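Local coordinates for lysosome-associated membrane glycoprotein 1 (Mus musculus, PDB 5GV0), which is a heavily glycosylated protein of the lysosomal membrane, here its membrane-proximal luminal domain, which probably takes part in assembly with other copies of itself, at residues F73-F82 / V140-D148; I103-L111 / E125-L133. One frame throughout, in Å; residues are numbered along the deposited sequence.

Interaction 1. Residues F73-F82 / V140-D148; sequences FGMNASSSLF and VQVQAFKVD. With NAG (2-acetamido-2-deoxy-beta-D-glucopyranose), chain G.
Phe82 and Ala144 are where the two backbones come nearest, with CA of Phe82 6.5 Å from CA of Ala144. No hydrogen bond joins the two segments. They belong to different sheets of this all-beta LAMP luminal domain and meet by apolar packing. Residues 73-82 form a beta hairpin between strands 67-76 and 81-92. Residues 140-148 are strand 140-144 and the loop that leaves it.

Phe82 lies flat against the opposing backbone. Its CG sits between the backbone N and the carbonyl carbon (chi1 67°), which swings the ring over the chain at Ala144. Ala144 N is over the centre of one face, while Val142 O meets the ring edge, 3.6 Å from Phe82 CZ. Phe73 packs on the same alanine. CB of Phe73 touches CB of Ala144 at 3.9 Å, and the far end of its ring reaches CG2 of Val142. Leu17 of strand 14-30 packs on both Phe73 and Ala144.

Beyond the strand, Phe145 turns its ring back onto the hairpin. The ring edge meets Phe73 O, which lies 3.5 Å from Phe145 CZ. The side chain of Gln143 starts out away from the hairpin, although its CA lies against Phe82 CZ. Its NE2 donates to Lys146 O at 2.8 Å, bracing the loop, and its OE1 accepts from Gly153 N.

At the turn, an Asx turn links Ser78 N to Asn76 OD1, and Asn76 ND2 carries an N-linked NAG.

Met75 completes the contact on one face of the Phe145 ring. Its CG makes a CH-pi contact 3.5 Å from the Phe145 ring centroid, almost on the ring normal. Met75 SD lies over the same face, 4.1 Å from the Phe145 centroid, and the chi3 bend (-83°) then carries CE away from the ring.

Interaction 2. Residues I103-L111 / E125-L133; sequences ISNHSLKAL and EHIFVSKML. With NAG (2-acetamido-2-deoxy-beta-D-glucopyranose), chain D.
Asn105 makes the direct hydrogen bond between these segments. Its ND2 donates to Val129 O at 2.9 Å, nearly straight at 164°. The acceptor lies in the Asn105 amide plane. The same ND2 is bonded to C1 of an N-linked NAG, so its remaining N-H is used inside the protein. The other end of the amide is held too: Asn105 OD1 accepts from Ser107 N in an Asx turn. These bonds fix the amide at the root of the glycan. The NAG O7 reaches the edge of the Phe128 ring, 3.4 Å from CE1.

Apolar contacts flank this bond. Ile103 CG2 meets Leu133 CD2 at 3.7 Å and also touches Ser130 OG. Val129 CG1, anti to the backbone N (chi1 178°), packs on Asn105 CB. Farther along, Ala110 CB meets Ile127 CD1 at 3.7 Å, and Leu108 CD2 lies against Phe128 O.

Two waters extend the polar contacts. One donates to Ser104 O and Val129 O. The other accepts from Leu111 N and donates to Glu125 OE1, 2.7 Å away.

The backbone of 125-133 is shaped by a classic beta bulge, which probably helps place Val129 O and the Ser130 side chain. In it, Val129 N and Ser130 N both donate to Leu133 O. Ser130 to Leu133 forms a type I turn, and Ser130 OG accepts from Met132 N in an ST turn.

Strand 81-92 lies behind the contact, with Leu84, Val87 and Leu89 packing on Ile127, Leu108 and Leu133. Strand 100-105 pairs with it, whereas strand 125-128 pairs with 133-138 in the other sheet.

From the N terminus, the chain first passes through the hairpin 73-82, which later closes against 140-148. Between these ends lie 103-111 and 125-133, so interaction 2 closes a shorter loop wholly within the longer one of interaction 1. The two nest and do not cross. Strand 81-92 continues from the hairpin and pairs with strand 100-105, which puts both first segments on one sheet. Both second segments reach the other sheet. The contacts thus tie the same two sheets at two places, their centres 18 Å apart. They also touch directly: Phe82 CE1 lies 3.9 Å from Leu111 O, and Val142 CG1 packs on Leu111 CB.

Interaction 1. Residues F73-F82 / V140-D148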
loop_
_atom_site.group_PDB
_atom_site.type_symbol
_atom_site.label_atom_id
_atom_site.label_comp_id
_atom_site.label_asym_id
_atom_site.label_seq_id
_atom_site.Cartn_x
_atom_site.Cartn_y
_atom_site.Cartn_z
ATOM N N PHE A 73 -1.736 -7.325 -3.293
ATOM C CA PHE A 73 -1.112 -8.329 -2.449
ATOM C C PHE A 73 -1.168 -9.677 -3.147
ATOM O O PHE A 73 -2.158 -10.013 -3.801
ATOM C CB PHE A 73 -1.806 -8.406 -1.085
ATOM C CG PHE A 73 -1.640 -7.167 -0.262
ATOM C CD1 PHE A 73 -2.482 -6.079 -0.446
ATOM C CD2 PHE A 73 -0.627 -7.078 0.672
ATOM C CE1 PHE A 73 -2.314 -4.918 0.305
ATOM C CE2 PHE A 73 -0.455 -5.925 1.422
ATOM C CZ PHE A 73 -1.296 -4.848 1.240
ATOM N N GLY A 74 -0.092 -10.439 -3.011
ATOM C CA GLY A 74 -0.022 -11.765 -3.577
ATOM C C GLY A 74 0.338 -12.768 -2.515
ATOM O O GLY A 74 0.690 -12.421 -1.390
ATOM N N MET A 75 0.244 -14.036 -2.872
ATOM C CA MET A 75 0.716 -15.059 -1.974
ATOM C C MET A 75 1.076 -16.303 -2.734
ATOM O O MET A 75 0.597 -16.551 -3.839
ATOM C CB MET A 75 -0.322 -15.376 -0.902
ATOM C CG MET A 75 -1.613 -15.931 -1.409
ATOM S SD MET A 75 -2.252 -16.977 -0.106
ATOM C CE MET A 75 -1.345 -18.484 -0.414
ATOM N N ASN A 76 1.945 -17.077 -2.110
ATOM C CA ASN A 76 2.507 -18.268 -2.693
ATOM C C ASN A 76 1.995 -19.428 -1.861
ATOM O O ASN A 76 2.376 -19.584 -0.701
ATOM C CB ASN A 76 4.024 -18.134 -2.687
ATOM C CG ASN A 76 4.733 -19.327 -3.257
ATOM O OD1 ASN A 76 4.121 -20.270 -3.758
ATOM N ND2 ASN A 76 6.054 -19.287 -3.181
ATOM N N ALA A 77 1.084 -20.203 -2.442
ATOM C CA ALA A 77 0.426 -21.283 -1.720
ATOM C C ALA A 77 1.437 -22.292 -1.193
ATOM O O ALA A 77 1.240 -22.875 -0.129
ATOM C CB ALA A 77 -0.596 -21.970 -2.613
ATOM N N SER A 78 2.526 -22.472 -1.936
ATOM C CA SER A 78 3.541 -23.453 -1.586
ATOM C C SER A 78 4.356 -23.013 -0.380
ATOM O O SER A 78 4.998 -23.833 0.266
ATOM C CB SER A 78 4.469 -23.709 -2.776
ATOM O OG SER A 78 3.732 -24.092 -3.924
ATOM N N SER A 79 4.338 -21.719 -0.078
ATOM C CA SER A 79 5.055 -21.223 1.092
ATOM C C SER A 79 4.108 -20.709 2.179
ATOM O O SER A 79 4.520 -20.522 3.318
ATOM C CB SER A 79 6.049 -20.120 0.689
ATOM O OG SER A 79 5.401 -19.011 0.088
ATOM N N SER A 80 2.842 -20.496 1.823
ATOM C CA SER A 80 1.881 -19.866 2.727
ATOM C C SER A 80 2.439 -18.552 3.278
ATOM O O SER A 80 2.449 -18.324 4.488
ATOM C CB SER A 80 1.498 -20.794 3.884
ATOM O OG SER A 80 0.759 -21.923 3.435
ATOM N N LEU A 81 2.930 -17.709 2.377
ATOM C CA LEU A 81 3.353 -16.355 2.710
ATOM C C LEU A 81 2.559 -15.392 1.859
ATOM O O LEU A 81 2.309 -15.679 0.687
ATOM C CB LEU A 81 4.843 -16.146 2.449
ATOM C CG LEU A 81 5.854 -16.931 3.275
ATOM C CD1 LEU A 81 7.240 -16.761 2.689
ATOM C CD2 LEU A 81 5.830 -16.467 4.721
ATOM N N PHE A 82 2.161 -14.260 2.437
ATOM C CA PHE A 82 1.581 -13.181 1.643
ATOM C C PHE A 82 2.500 -11.971 1.688
ATOM O O PHE A 82 3.361 -11.865 2.559
ATOM C CB PHE A 82 0.168 -12.804 2.125
ATOM C CG PHE A 82 0.125 -12.166 3.492
ATOM C CD1 PHE A 82 0.308 -10.796 3.653
ATOM C CD2 PHE A 82 -0.120 -12.940 4.616
ATOM C CE1 PHE A 82 0.265 -10.221 4.915
ATOM C CE2 PHE A 82 -0.164 -12.363 5.878
ATOM C CZ PHE A 82 0.023 -11.011 6.024
ATOM N N VAL A 140 2.520 0.110 10.058
ATOM C CA VAL A 140 1.593 -0.817 9.437
ATOM C C VAL A 140 1.324 -2.040 10.289
ATOM O O VAL A 140 2.228 -2.594 10.913
ATOM C CB VAL A 140 2.124 -1.268 8.052
ATOM C CG1 VAL A 140 3.536 -1.860 8.178
ATOM C CG2 VAL A 140 1.179 -2.248 7.377
ATOM N N GLN A 141 0.059 -2.431 10.334
ATOM C CA GLN A 141 -0.293 -3.809 10.628
ATOM C C GLN A 141 -1.195 -4.242 9.481
ATOM O O GLN A 141 -2.148 -3.533 9.144
ATOM C CB GLN A 141 -0.976 -3.956 11.989
ATOM C CG GLN A 141 -1.234 -5.419 12.355
ATOM C CD GLN A 141 -1.592 -5.614 13.807
ATOM O OE1 GLN A 141 -1.879 -4.653 14.530
ATOM N NE2 GLN A 141 -1.583 -6.868 14.249
ATOM N N VAL A 142 -0.878 -5.366 8.843
ATOM C CA VAL A 142 -1.617 -5.754 7.649
ATOM C C VAL A 142 -1.689 -7.271 7.515
ATOM O O VAL A 142 -0.772 -8.002 7.905
ATOM C CB VAL A 142 -0.997 -5.109 6.373
ATOM C CG1 VAL A 142 0.406 -5.639 6.110
ATOM C CG2 VAL A 142 -1.895 -5.328 5.161
ATOM N N GLN A 143 -2.808 -7.744 6.985
ATOM C CA GLN A 143 -3.010 -9.170 6.775
ATOM C C GLN A 143 -3.872 -9.399 5.539
ATOM O O GLN A 143 -4.951 -8.804 5.414
ATOM C CB GLN A 143 -3.651 -9.790 8.011
ATOM C CG GLN A 143 -3.818 -11.306 7.936
ATOM C CD GLN A 143 -4.240 -11.878 9.271
ATOM O OE1 GLN A 143 -3.945 -11.303 10.319
ATOM N NE2 GLN A 143 -4.947 -13.010 9.246
ATOM N N ALA A 144 -3.392 -10.242 4.629
ATOM C CA ALA A 144 -4.081 -10.513 3.377
ATOM C C ALA A 144 -4.383 -12.000 3.215
ATOM O O ALA A 144 -3.640 -12.855 3.719
ATOM C CB ALA A 144 -3.247 -10.008 2.194
ATOM N N PHE A 145 -5.491 -12.258 2.520
ATOM C CA PHE A 145 -5.988 -13.575 2.115
ATOM C C PHE A 145 -6.708 -14.248 3.280
ATOM O O PHE A 145 -7.897 -14.016 3.468
ATOM C CB PHE A 145 -4.860 -14.435 1.520
ATOM C CG PHE A 145 -4.330 -13.882 0.217
ATOM C CD1 PHE A 145 -4.971 -14.176 -0.978
ATOM C CD2 PHE A 145 -3.242 -13.022 0.195
ATOM C CE1 PHE A 145 -4.523 -13.643 -2.174
ATOM C CE2 PHE A 145 -2.788 -12.480 -1.000
ATOM C CZ PHE A 145 -3.433 -12.793 -2.188
ATOM N N LYS A 146 -6.015 -15.051 4.071
ATOM C CA LYS A 146 -6.668 -15.737 5.181
ATOM C C LYS A 146 -6.863 -14.805 6.378
ATOM O O LYS A 146 -5.900 -14.259 6.915
ATOM C CB LYS A 146 -5.860 -16.962 5.591
ATOM C CG LYS A 146 -6.513 -17.827 6.656
ATOM C CD LYS A 146 -5.789 -19.163 6.747
ATOM C CE LYS A 146 -6.390 -20.051 7.821
ATOM N NZ LYS A 146 -6.272 -19.435 9.171
ATOM N N VAL A 147 -8.120 -14.609 6.773
ATOM C CA VAL A 147 -8.451 -13.885 7.991
ATOM C C VAL A 147 -9.446 -14.709 8.814
ATOM O O VAL A 147 -10.486 -15.134 8.304
ATOM C CB VAL A 147 -9.047 -12.494 7.694
ATOM C CG1 VAL A 147 -9.474 -11.807 8.988
ATOM C CG2 VAL A 147 -8.036 -11.638 6.935
ATOM N N ASP A 148 -9.111 -14.938 10.079
ATOM C CA ASP A 148 -9.930 -15.759 10.963
ATOM C C ASP A 148 -10.657 -14.888 11.976
ATOM O O ASP A 148 -10.057 -14.006 12.586
ATOM C CB ASP A 148 -9.066 -16.790 11.682
ATOM C CG ASP A 148 -8.355 -17.718 10.727
ATOM O OD1 ASP A 148 -9.019 -18.269 9.824
ATOM O OD2 ASP A 148 -7.125 -17.884 10.866
HETATM C C1 NAG G . 6.883 -20.347 -3.670
HETATM C C2 NAG G . 8.183 -19.825 -4.246
HETATM C C3 NAG G . 8.980 -20.982 -4.825
HETATM C C4 NAG G . 9.213 -22.033 -3.747
HETATM C C5 NAG G . 7.901 -22.434 -3.065
HETATM C C6 NAG G . 8.133 -23.265 -1.826
HETATM C C7 NAG G . 8.441 -17.558 -5.134
HETATM C C8 NAG G . 8.113 -16.616 -6.252
HETATM N N2 NAG G . 7.952 -18.798 -5.248
HETATM O O3 NAG G . 10.223 -20.506 -5.326
HETATM O O4 NAG G . 9.811 -23.190 -4.321
HETATM O O5 NAG G . 7.166 -21.276 -2.634
HETATM O O6 NAG G . 8.911 -22.547 -0.878
HETATM O O7 NAG G . 9.120 -17.214 -4.171
#

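Interaction 2. Residues I103-L111 / E125-L133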
loop_
_atom_site.group_PDB
_atom_site.type_symbol
_atom_site.label_atom_id
_atom_site.label_comp_id
_atom_site.label_asym_id
_atom_site.label_seq_id
_atom_site.Cartn_x
_atom_site.Cartn_y
_atom_site.Cartn_z
ATOM N N ILE A 103 2.201 5.613 -12.539
ATOM C CA ILE A 103 3.435 4.910 -12.194
ATOM C C ILE A 103 3.038 3.580 -11.585
ATOM O O ILE A 103 2.135 3.526 -10.753
ATOM C CB ILE A 103 4.303 5.693 -11.191
ATOM C CG1 ILE A 103 4.694 7.058 -11.764
ATOM C CG2 ILE A 103 5.551 4.872 -10.834
ATOM C CD1 ILE A 103 5.258 8.020 -10.719
ATOM N N SER A 104 3.680 2.499 -12.011
ATOM C CA SER A 104 3.390 1.202 -11.433
ATOM C C SER A 104 4.644 0.379 -11.207
ATOM O O SER A 104 5.714 0.671 -11.752
ATOM C CB SER A 104 2.433 0.416 -12.324
ATOM O OG SER A 104 3.018 0.163 -13.586
ATOM N N ASN A 105 4.511 -0.647 -10.377
ATOM C CA ASN A 105 5.534 -1.684 -10.274
ATOM C C ASN A 105 4.880 -2.909 -9.687
ATOM O O ASN A 105 4.396 -2.860 -8.553
ATOM C CB ASN A 105 6.719 -1.225 -9.410
ATOM C CG ASN A 105 7.901 -2.183 -9.481
ATOM O OD1 ASN A 105 7.739 -3.377 -9.720
ATOM N ND2 ASN A 105 9.110 -1.655 -9.286
ATOM N N HIS A 106 4.830 -3.988 -10.460
ATOM C CA HIS A 106 4.174 -5.214 -10.009
ATOM C C HIS A 106 5.187 -6.306 -9.726
ATOM O O HIS A 106 4.871 -7.495 -9.795
ATOM C CB HIS A 106 3.153 -5.682 -11.049
ATOM C CG HIS A 106 2.055 -4.697 -11.285
ATOM N ND1 HIS A 106 0.964 -4.588 -10.449
ATOM C CD2 HIS A 106 1.891 -3.752 -12.241
ATOM C CE1 HIS A 106 0.169 -3.629 -10.889
ATOM N NE2 HIS A 106 0.709 -3.106 -11.976
ATOM N N SER A 107 6.400 -5.885 -9.381
ATOM C CA SER A 107 7.466 -6.808 -9.018
ATOM C C SER A 107 8.017 -6.483 -7.628
ATOM O O SER A 107 9.230 -6.454 -7.405
ATOM C CB SER A 107 8.579 -6.768 -10.066
ATOM O OG SER A 107 9.421 -7.908 -9.964
ATOM N N LEU A 108 7.113 -6.229 -6.692
ATOM C CA LEU A 108 7.494 -5.898 -5.326
ATOM C C LEU A 108 7.418 -7.119 -4.430
ATOM O O LEU A 108 6.738 -8.094 -4.743
ATOM C CB LEU A 108 6.590 -4.811 -4.756
ATOM C CG LEU A 108 6.423 -3.558 -5.604
ATOM C CD1 LEU A 108 5.476 -2.590 -4.919
ATOM C CD2 LEU A 108 7.763 -2.877 -5.841
ATOM N N LYS A 109 8.115 -7.052 -3.302
ATOM C CA LYS A 109 7.918 -8.027 -2.241
ATOM C C LYS A 109 8.218 -7.359 -0.915
ATOM O O LYS A 109 9.372 -7.289 -0.476
ATOM C CB LYS A 109 8.787 -9.272 -2.436
ATOM C CG LYS A 109 8.534 -10.333 -1.363
ATOM C CD LYS A 109 9.086 -11.698 -1.747
ATOM C CE LYS A 109 8.176 -12.402 -2.740
ATOM N NZ LYS A 109 8.645 -13.787 -3.034
ATOM N N ALA A 110 7.170 -6.826 -0.301
ATOM C CA ALA A 110 7.295 -6.158 0.982
ATOM C C ALA A 110 6.130 -6.564 1.866
ATOM O O ALA A 110 5.209 -7.247 1.409
ATOM C CB ALA A 110 7.341 -4.636 0.797
ATOM N N LEU A 111 6.187 -6.150 3.128
ATOM C CA LEU A 111 5.126 -6.425 4.096
ATOM C C LEU A 111 4.813 -7.926 4.139
ATOM O O LEU A 111 3.659 -8.337 4.243
ATOM C CB LEU A 111 3.866 -5.613 3.755
ATOM C CG LEU A 111 4.042 -4.146 3.347
ATOM C CD1 LEU A 111 2.677 -3.474 3.149
ATOM C CD2 LEU A 111 4.883 -3.379 4.367
ATOM N N GLU A 125 9.347 2.354 6.374
ATOM C CA GLU A 125 9.970 1.669 5.244
ATOM C C GLU A 125 9.678 2.409 3.954
ATOM O O GLU A 125 8.524 2.649 3.609
ATOM C CB GLU A 125 9.495 0.219 5.119
ATOM C CG GLU A 125 10.237 -0.532 4.003
ATOM C CD GLU A 125 9.740 -1.944 3.779
ATOM O OE1 GLU A 125 8.842 -2.387 4.519
ATOM O OE2 GLU A 125 10.250 -2.612 2.853
ATOM N N HIS A 126 10.734 2.762 3.234
ATOM C CA HIS A 126 10.586 3.434 1.957
ATOM C C HIS A 126 10.649 2.405 0.845
ATOM O O HIS A 126 11.724 1.938 0.475
ATOM C CB HIS A 126 11.676 4.491 1.782
ATOM C CG HIS A 126 11.734 5.479 2.905
ATOM N ND1 HIS A 126 10.812 6.490 3.054
ATOM C CD2 HIS A 126 12.603 5.607 3.936
ATOM C CE1 HIS A 126 11.111 7.204 4.126
ATOM N NE2 HIS A 126 12.193 6.689 4.678
ATOM N N ILE A 127 9.485 2.029 0.337
ATOM C CA ILE A 127 9.413 1.002 -0.692
ATOM C C ILE A 127 9.599 1.612 -2.072
ATOM O O ILE A 127 8.800 2.434 -2.511
ATOM C CB ILE A 127 8.079 0.250 -0.646
ATOM C CG1 ILE A 127 7.877 -0.399 0.725
ATOM C CG2 ILE A 127 8.038 -0.806 -1.744
ATOM C CD1 ILE A 127 6.500 -1.035 0.896
ATOM N N PHE A 128 10.676 1.217 -2.744
ATOM C CA PHE A 128 10.962 1.677 -4.094
ATOM C C PHE A 128 9.880 1.191 -5.052
ATOM O O PHE A 128 9.609 -0.003 -5.135
ATOM C CB PHE A 128 12.347 1.166 -4.524
ATOM C CG PHE A 128 12.791 1.608 -5.897
ATOM C CD1 PHE A 128 12.330 0.971 -7.041
ATOM C CD2 PHE A 128 13.737 2.617 -6.038
ATOM C CE1 PHE A 128 12.769 1.361 -8.299
ATOM C CE2 PHE A 128 14.184 3.006 -7.297
ATOM C CZ PHE A 128 13.698 2.375 -8.425
ATOM N N VAL A 129 9.251 2.120 -5.762
ATOM C CA VAL A 129 8.292 1.756 -6.804
ATOM C C VAL A 129 8.900 2.074 -8.170
ATOM O O VAL A 129 8.944 1.216 -9.049
ATOM C CB VAL A 129 6.941 2.478 -6.620
ATOM C CG1 VAL A 129 5.991 2.123 -7.747
ATOM C CG2 VAL A 129 6.325 2.109 -5.272
ATOM N N SER A 130 9.386 3.305 -8.335
ATOM C CA SER A 130 10.205 3.672 -9.493
ATOM C C SER A 130 11.307 4.601 -9.024
ATOM O O SER A 130 11.339 4.977 -7.850
ATOM C CB SER A 130 9.374 4.352 -10.579
ATOM O OG SER A 130 9.078 5.691 -10.218
ATOM N N LYS A 131 12.192 4.983 -9.942
ATOM C CA LYS A 131 13.243 5.956 -9.643
ATOM C C LYS A 131 12.672 7.213 -9.026
ATOM O O LYS A 131 13.322 7.852 -8.194
ATOM C CB LYS A 131 14.024 6.335 -10.907
ATOM C CG LYS A 131 14.950 5.271 -11.405
ATOM C CD LYS A 131 15.801 5.823 -12.528
ATOM C CE LYS A 131 16.615 4.728 -13.183
ATOM N NZ LYS A 131 17.424 5.292 -14.294
ATOM N N MET A 132 11.455 7.558 -9.439
ATOM C CA MET A 132 10.831 8.814 -9.059
ATOM C C MET A 132 9.771 8.676 -7.972
ATOM O O MET A 132 9.245 9.672 -7.504
ATOM C CB MET A 132 10.205 9.465 -10.294
ATOM C CG MET A 132 11.220 9.817 -11.376
ATOM S SD MET A 132 12.386 11.080 -10.814
ATOM C CE MET A 132 13.919 10.161 -10.851
ATOM N N LEU A 133 9.449 7.452 -7.565
ATOM C CA LEU A 133 8.356 7.263 -6.609
ATOM C C LEU A 133 8.670 6.215 -5.557
ATOM O O LEU A 133 9.014 5.082 -5.890
ATOM C CB LEU A 133 7.073 6.856 -7.336
ATOM C CG LEU A 133 5.887 6.465 -6.448
ATOM C CD1 LEU A 133 5.321 7.683 -5.721
ATOM C CD2 LEU A 133 4.805 5.795 -7.281
HETATM C C1 NAG D . 10.279 -2.499 -9.319
HETATM C C2 NAG D . 11.475 -2.010 -10.132
HETATM C C3 NAG D . 12.562 -3.078 -10.128
HETATM C C4 NAG D . 12.919 -3.469 -8.700
HETATM C C5 NAG D . 11.659 -3.854 -7.929
HETATM C C6 NAG D . 11.918 -4.129 -6.465
HETATM C C7 NAG D . 11.137 -0.424 -11.986
HETATM C C8 NAG D . 10.757 -0.273 -13.429
HETATM N N2 NAG D . 11.107 -1.671 -11.499
HETATM O O3 NAG D . 13.711 -2.598 -10.813
HETATM O O4 NAG D . 13.792 -4.594 -8.732
HETATM O O5 NAG D . 10.701 -2.784 -7.989
HETATM O O6 NAG D . 12.645 -3.067 -5.863
HETATM O O7 NAG D . 11.443 0.545 -11.296
HETATM O O HOH W 1 8.317 1.406 -11.847
HETATM O O HOH W 2 8.396 -5.056 4.418
#